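Local structure of transcription factor tau 138 kDa subunit (Saccharomyces cerevisiae, 5AIM) at residues R10-Q13 with R14-A17. The protein helps the TFIIIC complex bind the boxB promoter element of tRNA genes for RNA polymerase III transcription, this chain being its central extended winged-helix domain. Numbering follows the deposited sequence.
Sequences RSLQ and RQRA
Arg14 folds back over the turn of helix that precedes it, laying one face of its guanidinium on the backbone of Arg10 and Ser11. Arg10 O sits over the centre of that face, 3.7 Å above the plane, while Arg14 NH2 reaches to 3.5 Å from Ser11 CA. The chain gets there by a bend at chi3 (-60°), which turns the guanidinium back along the helix. Arg10 O also accepts the backbone bond from Arg14 N (2.9 Å, 165°), and the positive charge lying over it probably adds some electrostatic stabilisation. The strongest polar partner of Arg14 is Asp57 of helix 52-63, which takes Arg14 NE in a salt bridge and also bonds Ser11 OG, tying both residues to one carboxylate. The same hydroxyl receives a weak hydrogen bond from Gln15 NE2 (3.3 Å).

Two residues on, and on another side of the helix, Arg16 bends back in a similar way, here with one face of its guanidinium over Gln13 CA. The extended Gln13 chain crosses Arg16 obliquely, with Gln13 CG 3.6 Å from Arg16 NH2 and the amide plane 25° from that of the guanidinium. Beneath the side chains, Gln15 N to Ser11 O, Arg16 N to Leu12 O and Ala17 N to Gln13 O continue the i to i+4 ladder. Ala17 is buried against Tyr42 and Met43 of helix 33-43. This is the first alpha-helix of the extended winged-helix domain, one side of which packs on helices 33-43 and 52-63 through Ser11, Arg14, Gln15 and Ala17, while Arg10, Leu12, Gln13 and Arg16 remain exposed.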
ATOM      1  N   ARG A  10       6.202 -14.948  -5.430  1.00 20.80           N
ATOM      2  CA  ARG A  10       6.782 -13.766  -4.788  0.72 24.14           C
ATOM      3  C   ARG A  10       5.838 -12.558  -4.862  1.00 20.02           C
ATOM      4  O   ARG A  10       5.698 -11.786  -3.887  1.00 21.39           O
ATOM      5  CB  ARG A  10       8.145 -13.421  -5.399  0.72 26.58           C
ATOM      6  CG  ARG A  10       9.247 -14.405  -5.036  0.72 25.05           C
ATOM      7  CD  ARG A  10      10.626 -13.837  -5.336  0.72 32.75           C
ATOM      8  NE  ARG A  10      10.781 -13.460  -6.740  0.72 41.78           N
ATOM      9  CZ  ARG A  10      11.194 -14.277  -7.704  0.72 58.35           C
ATOM     10  NH1 ARG A  10      11.501 -15.541  -7.438  0.72 32.62           N
ATOM     11  NH2 ARG A  10      11.298 -13.824  -8.944  0.72 39.83           N
ATOM     12  N   SER A  11       5.188 -12.372  -6.010  1.00 18.30           N
ATOM     13  CA  SER A  11       4.175 -11.310  -6.103  1.00 19.11           C
ATOM     14  C   SER A  11       3.070 -11.482  -5.048  1.00 16.95           C
ATOM     15  O   SER A  11       2.672 -10.523  -4.363  1.00 19.73           O
ATOM     16  CB  SER A  11       3.546 -11.274  -7.499  1.00 19.36           C
ATOM     17  OG  SER A  11       2.367 -10.485  -7.520  1.00 19.13           O
ATOM     18  N   LEU A  12       2.558 -12.704  -4.919  1.00 18.61           N
ATOM     19  CA  LEU A  12       1.554 -12.955  -3.875  1.00 16.15           C
ATOM     20  C   LEU A  12       2.076 -12.701  -2.454  1.00 18.70           C
ATOM     21  O   LEU A  12       1.349 -12.162  -1.595  1.00 18.03           O
ATOM     22  CB  LEU A  12       1.014 -14.378  -3.974  1.00 16.86           C
ATOM     23  CG  LEU A  12       0.253 -14.690  -5.261  1.00 17.65           C
ATOM     24  CD1 LEU A  12      -0.124 -16.161  -5.292  1.00 19.67           C
ATOM     25  CD2 LEU A  12      -0.989 -13.819  -5.403  1.00 21.54           C
ATOM     26  N   GLN A  13       3.317 -13.104  -2.192  1.00 18.72           N
ATOM     27  CA  GLN A  13       3.933 -12.822  -0.895  1.00 19.75           C
ATOM     28  C   GLN A  13       3.966 -11.312  -0.614  1.00 21.10           C
ATOM     29  O   GLN A  13       3.618 -10.842   0.495  1.00 19.62           O
ATOM     30  CB  GLN A  13       5.347 -13.412  -0.843  1.00 21.39           C
ATOM     31  CG  GLN A  13       6.026 -13.268   0.516  1.00 28.86           C
ATOM     32  CD  GLN A  13       7.467 -13.737   0.507  1.00 44.99           C
ATOM     33  OE1 GLN A  13       8.086 -13.858  -0.550  1.00 38.56           O
ATOM     34  NE2 GLN A  13       8.011 -14.001   1.690  1.00 52.06           N
ATOM     35  N   ARG A  14       4.383 -10.547  -1.619  1.00 18.23           N
ATOM     36  CA  ARG A  14       4.409  -9.091  -1.465  1.00 18.46           C
ATOM     37  C   ARG A  14       3.010  -8.500  -1.238  1.00 16.92           C
ATOM     38  O   ARG A  14       2.833  -7.591  -0.404  1.00 18.98           O
ATOM     39  CB  ARG A  14       5.109  -8.420  -2.653  1.00 21.15           C
ATOM     40  CG  ARG A  14       6.602  -8.711  -2.696  1.00 23.78           C
ATOM     41  CD  ARG A  14       7.318  -7.939  -3.790  1.00 24.28           C
ATOM     42  NE  ARG A  14       6.809  -8.249  -5.128  1.00 26.43           N
ATOM     43  CZ  ARG A  14       7.360  -9.101  -5.986  1.00 29.29           C
ATOM     44  NH1 ARG A  14       8.457  -9.785  -5.677  1.00 30.30           N
ATOM     45  NH2 ARG A  14       6.792  -9.274  -7.176  1.00 26.21           N
ATOM     46  N   GLN A  15       2.011  -9.005  -1.960  1.00 17.62           N
ATOM     47  CA  GLN A  15       0.631  -8.592  -1.687  1.00 16.82           C
ATOM     48  C   GLN A  15       0.168  -8.917  -0.251  1.00 18.64           C
ATOM     49  O   GLN A  15      -0.476  -8.085   0.417  1.00 19.67           O
ATOM     50  CB  GLN A  15      -0.322  -9.182  -2.734  1.00 16.76           C
ATOM     51  CG  GLN A  15      -0.096  -8.636  -4.137  1.00 17.15           C
ATOM     52  CD  GLN A  15      -1.081  -9.187  -5.123  1.00 17.48           C
ATOM     53  OE1 GLN A  15      -2.277  -8.956  -5.006  1.00 19.15           O
ATOM     54  NE2 GLN A  15      -0.586  -9.925  -6.112  1.00 20.00           N
ATOM     55  N   ARG A  16       0.491 -10.112   0.238  1.00 17.37           N
ATOM     56  CA  ARG A  16       0.172 -10.426   1.631  1.00 17.60           C
ATOM     57  C   ARG A  16       0.838  -9.442   2.588  1.00 19.31           C
ATOM     58  O   ARG A  16       0.223  -9.020   3.594  1.00 20.02           O
ATOM     59  CB  ARG A  16       0.584 -11.856   1.990  1.00 18.69           C
ATOM     60  CG  ARG A  16      -0.257 -12.944   1.328  1.00 18.81           C
ATOM     61  CD  ARG A  16      -0.048 -14.299   2.012  1.00 23.32           C
ATOM     62  NE  ARG A  16       1.364 -14.671   2.117  1.00 24.16           N
ATOM     63  CZ  ARG A  16       2.077 -15.268   1.164  1.00 25.76           C
ATOM     64  NH1 ARG A  16       1.532 -15.583  -0.008  1.00 23.46           N
ATOM     65  NH2 ARG A  16       3.355 -15.548   1.388  1.00 27.45           N
ATOM     66  N   ALA A  17       2.099  -9.110   2.304  1.00 17.64           N
ATOM     67  CA  ALA A  17       2.826  -8.146   3.143  1.00 17.36           C
ATOM     68  C   ALA A  17       2.158  -6.770   3.129  1.00 18.11           C
ATOM     69  O   ALA A  17       1.961  -6.146   4.180  1.00 18.77           O
ATOM     70  CB  ALA A  17       4.269  -8.027   2.693  1.00 19.72           C
TER